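Local coordinates for putative transcriptional regulator protein (Vibrio parahaemolyticus, PDB 3ER6) that is of unknown function but probably acts as a sequence-specific DNA-binding transcription regulator, the part modelled here being its DJ-1/PfpI-like domain, at residues 29-34 with 174-179; 38-43 with 182-187; 120-125 with 144-149. The protein carries 1 engineered substitution. All blocks are in the same frame, centred on the assembly; numbering follows the deposited sequence.

Contact 1: residues 29-34 with 174-179; sequences EILETA and SVMLEI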
loop_
_atom_site.group_PDB
_atom_site.type_symbol
_atom_site.label_atom_id
_atom_site.label_comp_id
_atom_site.label_asym_id
_atom_site.label_seq_id
_atom_site.Cartn_x
_atom_site.Cartn_y
_atom_site.Cartn_z
ATOM N N GLU A 29 -7.202 1.107 3.751
ATOM C CA GLU A 29 -7.428 -0.265 4.200
ATOM C C GLU A 29 -7.216 -0.334 5.687
ATOM O O GLU A 29 -7.967 -1.021 6.369
ATOM C CB GLU A 29 -6.412 -1.191 3.498
ATOM C CG GLU A 29 -6.840 -1.369 2.001
ATOM C CD GLU A 29 -5.879 -2.226 1.115
ATOM O OE1 GLU A 29 -4.946 -2.816 1.638
ATOM O OE2 GLU A 29 -6.112 -2.256 -0.108
ATOM N N ILE A 30 -6.173 0.335 6.215
ATOM C CA ILE A 30 -5.921 0.249 7.665
ATOM C C ILE A 30 -7.042 0.982 8.405
ATOM O O ILE A 30 -7.609 0.467 9.343
ATOM C CB ILE A 30 -4.512 0.863 8.075
ATOM C CG1 ILE A 30 -3.367 0.019 7.480
ATOM C CG2 ILE A 30 -4.340 0.992 9.684
ATOM C CD1 ILE A 30 -2.009 0.708 7.478
ATOM N N LEU A 31 -7.304 2.234 8.040
ATOM C CA LEU A 31 -8.395 2.955 8.700
ATOM C C LEU A 31 -9.750 2.222 8.700
ATOM O O LEU A 31 -10.433 2.182 9.766
ATOM C CB LEU A 31 -8.522 4.376 8.144
ATOM C CG LEU A 31 -7.256 5.243 8.427
ATOM C CD1 LEU A 31 -7.478 6.606 7.766
ATOM C CD2 LEU A 31 -6.823 5.375 9.948
ATOM N N GLU A 32 -10.200 1.704 7.539
ATOM C CA GLU A 32 -11.499 0.980 7.515
ATOM C C GLU A 32 -11.484 -0.328 8.337
ATOM O O GLU A 32 -12.492 -0.663 9.032
ATOM C CB GLU A 32 -11.981 0.685 6.093
ATOM C CG GLU A 32 -12.282 1.999 5.360
ATOM C CD GLU A 32 -13.111 1.781 4.114
ATOM O OE1 GLU A 32 -13.359 0.605 3.750
ATOM O OE2 GLU A 32 -13.505 2.808 3.491
ATOM N N THR A 33 -10.382 -1.065 8.251
ATOM C CA THR A 33 -10.212 -2.256 9.086
ATOM C C THR A 33 -10.388 -1.948 10.578
ATOM O O THR A 33 -11.058 -2.670 11.289
ATOM C CB THR A 33 -8.858 -3.002 8.761
ATOM O OG1 THR A 33 -8.859 -3.331 7.349
ATOM C CG2 THR A 33 -8.695 -4.297 9.625
ATOM N N ALA A 34 -9.765 -0.871 11.043
ATOM C CA ALA A 34 -9.883 -0.442 12.451
ATOM C C ALA A 34 -11.327 -0.016 12.782
ATOM O O ALA A 34 -11.844 -0.331 13.866
ATOM C CB ALA A 34 -8.953 0.711 12.679
ATOM N N SER A 174 2.723 4.243 12.544
ATOM C CA SER A 174 2.634 5.036 13.747
ATOM C C SER A 174 1.570 6.141 13.605
ATOM O O SER A 174 0.768 6.347 14.528
ATOM C CB SER A 174 3.982 5.564 14.254
ATOM O OG SER A 174 4.425 6.625 13.446
ATOM N N VAL A 175 1.537 6.821 12.458
ATOM C CA VAL A 175 0.519 7.859 12.264
ATOM C C VAL A 175 -0.903 7.314 12.204
ATOM O O VAL A 175 -1.819 7.836 12.851
ATOM C CB VAL A 175 0.833 8.783 11.019
ATOM C CG1 VAL A 175 -0.365 9.546 10.621
ATOM C CG2 VAL A 175 1.996 9.771 11.352
ATOM N N MET A 176 -1.104 6.274 11.390
ATOM C CA MET A 176 -2.443 5.714 11.210
ATOM C C MET A 176 -3.012 5.204 12.574
ATOM O O MET A 176 -4.175 5.440 12.917
ATOM C CB MET A 176 -2.405 4.613 10.125
ATOM C CG MET A 176 -2.455 5.187 8.646
ATOM S SD MET A 176 -3.309 6.711 8.144
ATOM C CE MET A 176 -2.118 7.453 7.006
ATOM N N LEU A 177 -2.163 4.546 13.357
ATOM C CA LEU A 177 -2.599 4.052 14.683
ATOM C C LEU A 177 -2.862 5.182 15.673
ATOM O O LEU A 177 -3.748 5.084 16.510
ATOM C CB LEU A 177 -1.585 3.073 15.293
ATOM C CG LEU A 177 -1.407 1.793 14.483
ATOM C CD1 LEU A 177 -0.339 0.964 15.156
ATOM C CD2 LEU A 177 -2.735 1.004 14.347
ATOM N N GLU A 178 -2.102 6.256 15.552
ATOM C CA GLU A 178 -2.366 7.407 16.367
ATOM C C GLU A 178 -3.764 7.919 16.109
ATOM O O GLU A 178 -4.524 8.095 17.042
ATOM C CB GLU A 178 -1.328 8.493 16.100
ATOM C CG GLU A 178 -1.362 9.583 17.143
ATOM C CD GLU A 178 -1.013 9.068 18.555
ATOM O OE1 GLU A 178 -1.684 9.551 19.479
ATOM O OE2 GLU A 178 -0.109 8.191 18.736
ATOM N N ILE A 179 -4.116 8.093 14.843
ATOM C CA ILE A 179 -5.430 8.568 14.461
ATOM C C ILE A 179 -6.484 7.548 14.912
ATOM O O ILE A 179 -7.535 7.928 15.482
ATOM C CB ILE A 179 -5.489 8.754 12.928
ATOM C CG1 ILE A 179 -4.610 9.930 12.467
ATOM C CG2 ILE A 179 -6.916 8.875 12.423
ATOM C CD1 ILE A 179 -4.987 11.121 13.086
#

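Contact 2: residues 38-43 with 182-187; sequences AEFQGF and EYFGKH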
loop_
_atom_site.group_PDB
_atom_site.type_symbol
_atom_site.label_atom_id
_atom_site.label_comp_id
_atom_site.label_asym_id
_atom_site.label_seq_id
_atom_site.Cartn_x
_atom_site.Cartn_y
_atom_site.Cartn_z
ATOM N N ALA A 38 -13.666 -1.534 15.661
ATOM C CA ALA A 38 -14.384 -0.685 16.612
ATOM C C ALA A 38 -15.898 -0.870 16.509
ATOM O O ALA A 38 -16.631 -0.261 17.257
ATOM C CB ALA A 38 -14.033 0.816 16.364
ATOM N N GLU A 39 -16.340 -1.681 15.560
ATOM C CA GLU A 39 -17.740 -1.838 15.202
ATOM C C GLU A 39 -18.421 -0.484 15.007
ATOM O O GLU A 39 -19.587 -0.244 15.436
ATOM C CB GLU A 39 -18.480 -2.697 16.231
ATOM C CG GLU A 39 -17.880 -4.058 16.398
ATOM C CD GLU A 39 -18.592 -4.864 17.504
ATOM O OE1 GLU A 39 -19.434 -5.670 17.148
ATOM O OE2 GLU A 39 -18.374 -4.638 18.721
ATOM N N PHE A 40 -17.707 0.393 14.310
ATOM C CA PHE A 40 -18.217 1.731 14.050
ATOM C C PHE A 40 -18.871 1.781 12.687
ATOM O O PHE A 40 -18.254 1.443 11.682
ATOM C CB PHE A 40 -17.077 2.715 14.078
ATOM C CG PHE A 40 -17.504 4.120 13.853
ATOM C CD1 PHE A 40 -18.263 4.791 14.833
ATOM C CD2 PHE A 40 -17.107 4.801 12.719
ATOM C CE1 PHE A 40 -18.647 6.133 14.630
ATOM C CE2 PHE A 40 -17.475 6.154 12.504
ATOM C CZ PHE A 40 -18.257 6.807 13.448
ATOM N N GLN A 41 -20.091 2.290 12.646
ATOM C CA GLN A 41 -20.905 2.177 11.464
ATOM C C GLN A 41 -20.925 3.433 10.572
ATOM O O GLN A 41 -21.404 3.375 9.446
ATOM C CB GLN A 41 -22.348 1.867 11.886
ATOM C CG GLN A 41 -22.984 0.818 11.067
ATOM C CD GLN A 41 -22.345 -0.557 11.280
ATOM O OE1 GLN A 41 -22.624 -1.497 10.527
ATOM N NE2 GLN A 41 -21.497 -0.685 12.305
ATOM N N GLY A 42 -20.447 4.567 11.055
ATOM C CA GLY A 42 -20.581 5.780 10.242
ATOM C C GLY A 42 -19.301 6.307 9.617
ATOM O O GLY A 42 -19.079 7.536 9.527
ATOM N N PHE A 43 -18.439 5.383 9.216
ATOM C CA PHE A 43 -17.108 5.755 8.751
ATOM C C PHE A 43 -17.176 5.783 7.230
ATOM O O PHE A 43 -17.584 4.780 6.616
ATOM C CB PHE A 43 -16.088 4.716 9.238
ATOM C CG PHE A 43 -14.639 5.161 9.099
ATOM C CD1 PHE A 43 -14.102 6.117 9.961
ATOM C CD2 PHE A 43 -13.831 4.620 8.128
ATOM C CE1 PHE A 43 -12.753 6.533 9.861
ATOM C CE2 PHE A 43 -12.487 5.013 8.012
ATOM C CZ PHE A 43 -11.960 5.997 8.868
ATOM N N GLU A 182 -7.059 8.026 18.655
ATOM C CA GLU A 182 -7.857 9.258 18.840
ATOM C C GLU A 182 -9.338 9.070 18.645
ATOM O O GLU A 182 -10.116 9.565 19.462
ATOM C CB GLU A 182 -7.367 10.358 17.903
ATOM C CG GLU A 182 -6.018 10.823 18.324
ATOM C CD GLU A 182 -5.609 12.128 17.660
ATOM O OE1 GLU A 182 -6.383 13.128 17.802
ATOM O OE2 GLU A 182 -4.504 12.130 17.035
ATOM N N TYR A 183 -9.749 8.378 17.577
ATOM C CA TYR A 183 -11.188 8.253 17.311
ATOM C C TYR A 183 -11.857 7.074 17.954
ATOM O O TYR A 183 -13.047 7.163 18.290
ATOM C CB TYR A 183 -11.437 8.199 15.807
ATOM C CG TYR A 183 -11.199 9.540 15.155
ATOM C CD1 TYR A 183 -12.161 10.557 15.252
ATOM C CD2 TYR A 183 -10.036 9.794 14.463
ATOM C CE1 TYR A 183 -11.956 11.789 14.660
ATOM C CE2 TYR A 183 -9.806 11.051 13.853
ATOM C CZ TYR A 183 -10.777 12.046 13.969
ATOM O OH TYR A 183 -10.590 13.287 13.367
ATOM N N PHE A 184 -11.108 5.963 18.077
ATOM C CA PHE A 184 -11.682 4.688 18.462
ATOM C C PHE A 184 -11.150 4.136 19.800
ATOM O O PHE A 184 -11.726 3.200 20.358
ATOM C CB PHE A 184 -11.487 3.634 17.349
ATOM C CG PHE A 184 -12.079 4.022 16.038
ATOM C CD1 PHE A 184 -13.445 4.296 15.935
ATOM C CD2 PHE A 184 -11.295 4.110 14.899
ATOM C CE1 PHE A 184 -14.013 4.661 14.726
ATOM C CE2 PHE A 184 -11.869 4.468 13.676
ATOM C CZ PHE A 184 -13.220 4.743 13.585
ATOM N N GLY A 185 -10.050 4.678 20.305
ATOM C CA GLY A 185 -9.546 4.251 21.588
ATOM C C GLY A 185 -8.433 3.214 21.551
ATOM O O GLY A 185 -8.037 2.712 20.474
ATOM N N LYS A 186 -7.962 2.850 22.732
ATOM C CA LYS A 186 -6.756 2.042 22.851
ATOM C C LYS A 186 -6.867 0.620 22.321
ATOM O O LYS A 186 -5.959 0.112 21.631
ATOM C CB LYS A 186 -6.258 1.982 24.309
ATOM C CG LYS A 186 -5.247 3.061 24.633
ATOM C CD LYS A 186 -4.598 2.868 26.036
ATOM C CE LYS A 186 -5.547 3.357 27.173
ATOM N NZ LYS A 186 -5.561 4.864 27.267
ATOM N N HIS A 187 -7.960 -0.040 22.660
ATOM C CA HIS A 187 -8.094 -1.436 22.289
ATOM C C HIS A 187 -8.128 -1.549 20.765
ATOM O O HIS A 187 -7.509 -2.444 20.183
ATOM C CB HIS A 187 -9.416 -2.003 22.896
ATOM C CG HIS A 187 -9.242 -2.592 24.266
ATOM N ND1 HIS A 187 -8.113 -3.292 24.632
ATOM C CD2 HIS A 187 -10.034 -2.545 25.369
ATOM C CE1 HIS A 187 -8.208 -3.644 25.901
ATOM N NE2 HIS A 187 -9.381 -3.237 26.360
#

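Contact 3: residues 120-125 with 144-149; sequences VVAKAG and ELFPEI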
loop_
_atom_site.group_PDB
_atom_site.type_symbol
_atom_site.label_atom_id
_atom_site.label_comp_id
_atom_site.label_asym_id
_atom_site.label_seq_id
_atom_site.Cartn_x
_atom_site.Cartn_y
_atom_site.Cartn_z
ATOM N N VAL A 120 3.843 18.995 -0.086
ATOM C CA VAL A 120 2.610 19.777 -0.240
ATOM C C VAL A 120 2.259 20.553 1.047
ATOM O O VAL A 120 1.993 21.785 1.025
ATOM C CB VAL A 120 1.400 18.880 -0.648
ATOM C CG1 VAL A 120 0.139 19.737 -0.834
ATOM C CG2 VAL A 120 1.716 18.086 -1.946
ATOM N N VAL A 121 2.280 19.862 2.185
ATOM C CA VAL A 121 1.980 20.587 3.443
ATOM C C VAL A 121 3.119 21.633 3.757
ATOM O O VAL A 121 2.828 22.709 4.278
ATOM C CB VAL A 121 1.726 19.641 4.660
ATOM C CG1 VAL A 121 0.551 18.735 4.378
ATOM C CG2 VAL A 121 2.947 18.836 4.958
ATOM N N ALA A 122 4.376 21.325 3.416
ATOM C CA ALA A 122 5.470 22.327 3.578
ATOM C C ALA A 122 5.162 23.576 2.785
ATOM O O ALA A 122 5.114 24.673 3.356
ATOM C CB ALA A 122 6.858 21.751 3.195
ATOM N N LYS A 123 4.941 23.406 1.483
ATOM C CA LYS A 123 4.588 24.503 0.601
ATOM C C LYS A 123 3.379 25.306 1.095
ATOM O O LYS A 123 3.375 26.522 1.034
ATOM C CB LYS A 123 4.310 23.991 -0.813
ATOM C CG LYS A 123 4.050 25.114 -1.795
ATOM C CD LYS A 123 4.074 24.558 -3.207
ATOM C CE LYS A 123 3.905 25.643 -4.234
ATOM N NZ LYS A 123 4.591 26.909 -3.757
ATOM N N ALA A 124 2.367 24.637 1.613
ATOM C CA ALA A 124 1.170 25.282 2.041
ATOM C C ALA A 124 1.332 25.996 3.405
ATOM O O ALA A 124 0.435 26.651 3.799
ATOM C CB ALA A 124 0.015 24.296 2.096
ATOM N N GLY A 125 2.474 25.866 4.086
ATOM C CA GLY A 125 2.664 26.528 5.371
ATOM C C GLY A 125 1.874 25.964 6.537
ATOM O O GLY A 125 1.703 26.649 7.551
ATOM N N GLU A 144 16.689 21.728 -0.080
ATOM C CA GLU A 144 16.836 22.778 -1.093
ATOM C C GLU A 144 15.602 23.665 -1.177
ATOM O O GLU A 144 15.701 24.894 -1.203
ATOM C CB GLU A 144 17.136 22.157 -2.453
ATOM C CG GLU A 144 18.392 21.287 -2.454
ATOM C CD GLU A 144 19.663 22.056 -2.018
ATOM O OE1 GLU A 144 20.433 22.458 -2.924
ATOM O OE2 GLU A 144 19.915 22.250 -0.792
ATOM N N LEU A 145 14.412 23.059 -1.139
ATOM C CA LEU A 145 13.167 23.840 -1.270
ATOM C C LEU A 145 12.706 24.566 -0.012
ATOM O O LEU A 145 12.076 25.640 -0.095
ATOM C CB LEU A 145 12.033 22.941 -1.868
ATOM C CG LEU A 145 12.434 22.234 -3.167
ATOM C CD1 LEU A 145 11.344 21.226 -3.671
ATOM C CD2 LEU A 145 12.691 23.284 -4.207
ATOM N N PHE A 146 12.921 23.934 1.146
ATOM C CA PHE A 146 12.419 24.434 2.410
ATOM C C PHE A 146 13.575 24.495 3.405
ATOM O O PHE A 146 13.547 23.813 4.444
ATOM C CB PHE A 146 11.286 23.520 2.942
ATOM C CG PHE A 146 10.172 23.307 1.929
ATOM C CD1 PHE A 146 9.261 24.329 1.640
ATOM C CD2 PHE A 146 10.095 22.098 1.210
ATOM C CE1 PHE A 146 8.268 24.153 0.655
ATOM C CE2 PHE A 146 9.119 21.901 0.219
ATOM C CZ PHE A 146 8.207 22.939 -0.067
ATOM N N PRO A 147 14.602 25.322 3.114
ATOM C CA PRO A 147 15.722 25.277 4.050
ATOM C C PRO A 147 15.314 25.842 5.390
ATOM O O PRO A 147 15.992 25.579 6.380
ATOM C CB PRO A 147 16.812 26.141 3.371
ATOM C CG PRO A 147 16.011 27.086 2.499
ATOM C CD PRO A 147 14.863 26.173 1.966
ATOM N N GLU A 148 14.175 26.547 5.437
ATOM C CA GLU A 148 13.663 27.091 6.718
ATOM C C GLU A 148 12.935 26.049 7.575
ATOM O O GLU A 148 12.556 26.319 8.711
ATOM C CB GLU A 148 12.730 28.284 6.461
ATOM C CG GLU A 148 11.328 27.979 5.823
ATOM C CD GLU A 148 11.344 27.664 4.321
ATOM O OE1 GLU A 148 12.450 27.589 3.707
ATOM O OE2 GLU A 148 10.232 27.480 3.752
ATOM N N ILE A 149 12.727 24.866 7.010
ATOM C CA ILE A 149 12.097 23.785 7.767
ATOM C C ILE A 149 13.185 22.818 8.272
ATOM O O ILE A 149 13.959 22.269 7.491
ATOM C CB ILE A 149 11.023 23.052 6.949
ATOM C CG1 ILE A 149 9.954 24.052 6.477
ATOM C CG2 ILE A 149 10.416 21.867 7.796
ATOM C CD1 ILE A 149 8.883 23.466 5.535
#

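Contact 1: residues 29-34 with 174-179
Leu31 and Met176 carry the middle of this helix-to-helix contact. Both branches of the leucine reach the sulfur: Leu31 CD1 and Leu31 CD2 each sit 4.2 Å from Met176 SD. The CD2 methyl of Leu31 also rests 4.0 Å from the backbone oxygen Met176 O, and it meets Ile179 CG2, one turn on, at 4.3 Å. Met176 points its CB at helix 22-37, but bends at chi2 (-31°) and again at chi3 turn the end of the chain away, so that the sulfur crosses the leucine methyls at about a right angle. The preceding residue meets the root of the same side chain: Ile30 CG2 lies 4.1 Å from Met176 CB. The axes of 29-34 and 174-179 come within 10.2 Å at 30°. Their parent helices, 22-37 and 173-184, belong to the layer of helices packed on the mixed, largely parallel sheet of the DJ-1/PfpI fold; Met176 also leans on Val112 and Ile114 of strand 110-114. All four touching residues are buried and apolar. The other flank of 29-34 is polar and looks to the second subunit. There Glu29 OE2 is hydrogen-bonded to Phe21 N and Ala22 N of that subunit, and Thr33 OG1 to its Tyr20 OH. Thr33 OG1 also bonds Glu29 O in its own helix at 2.7 Å, while Thr33 N reaches the same oxygen from the opposite face of its plane. On 174-179 the solvent side is marked by Ser174, which is exposed, and by the partly exposed Glu178.

Contact 2: residues 38-43 with 182-187
A three-phenylalanine cluster, with Phe184 as the shared member and Phe40 and Phe43 as the others, fastens the loop after helix 22-37 to the end of helix 173-184. Phe184 puts its ring out toward the loop, and different atoms along one side of it serve different partners. Nearest its own backbone, Phe184 CD1 takes the methyl of Ala38, with Ala38 CB at 3.6 Å. Next along, Phe184 CE1 meets the root of the second ring, 3.6 Å from Phe40 CG and almost as near to Phe40 CB. At the end of the ring, Phe184 CZ lies 4.0 Å from Phe43 CD1, which approaches the edge in the plane of the Phe184 ring. Both aromatic pairs are oblique: the Phe40 and Phe184 planes meet at 58°, and those of Phe43 and Phe184 at 59°. With chi1 at -179° the Phe40 ring extends opposite its own N and lies across Phe184 at about a right angle. One face of the Phe184 ring is covered from its own segment by Tyr183 CB, 4.1 Å above the plane over the centre. Backbone turns frame the cluster, since Glu39 ends helix 22-37 in a Schellman motif and Gly185, at positive phi, leaves helix 173-184 while standing at the N-cap position of helix 186-195. Phe40 and Phe43 both rest on Leu9 of strand 9-14, whose backbone bonds to Gly42, and Phe184 and Phe43 share Ala35 of helix 22-37, so the cluster sits at the surface where strand, loop and two helices converge.

Contact 3: residues 120-125 with 144-149
Ala122 sets its methyl squarely on the Phe146 ring. Ala122 CB lies 3.5 Å from the ring centroid and just 3° off the ring normal, a CH-pi contact over the middle of the face. All six ring carbons lie at nearly the same range from the methyl, as expected for a contact over the centre. Both faces of the ring are covered, one centrally by Ala122, the other toward its rim by Leu145 CB, 3.6 Å above the plane, while Phe142 of helix 136-145 brings another ring against it at about 45°.

The aliphatic contacts flank this CH-pi contact. Ile149 comes in on the same side of the ring as Ala122, beyond its rim, and its CD1 methyl sits 3.5 Å from Ala122 CB. With CG1 anti to the carbonyl carbon and chi2 extended at 175°, the isoleucine reaches straight out to the helix. At the other border Lys123 CB passes 4.1 Å from Phe146 CZ, but the rest of that lysine leads away from the contact.

Where polar backbone meets the ring, Lys123 N makes a close oblique approach, 3.5 Å from Phe146 CE1. Backbone hydrogen bonds stay within each segment. Ile149 N to Phe146 O, 2.9 Å, closes the type I beta turn that brings Phe146 and Ile149 to the same alanine, and Gly125 ends helix 117-124 in a Schellman motif.

The contact thus joins helix 117-124, which follows strand 110-114 of the central sheet, to the end of helix 136-145 and the turn leading to strand 150-151. One methyl is met by the ring face and, roughly at right angles, by the isoleucine CD1, so the join rests on burial and shape, with almost no polar pairing across it.

In the fold
From the N terminus, strand 9-14 leads to helix 22-37, whose residues 29-34 open contact 1, and the following loop at 38-43 opens contact 2. The chain then adds three more strands of the main sheet before 120-125, and contact 3 closes a loop of 18 residues at 144-149. The last two strands, 157-160 and 163-166, precede helix 173-184, which closes contact 1 at 174-179; contact 2 closes at 182-187. Contacts 1 and 2 cross, and contact 3 nests inside both. The first two touch, through Leu31 and Glu32 against Phe43, and tie helix 22-37 and the loop after it to helix 173-184 near the C terminus; contact 3 lies on the opposite side of the chain's centre.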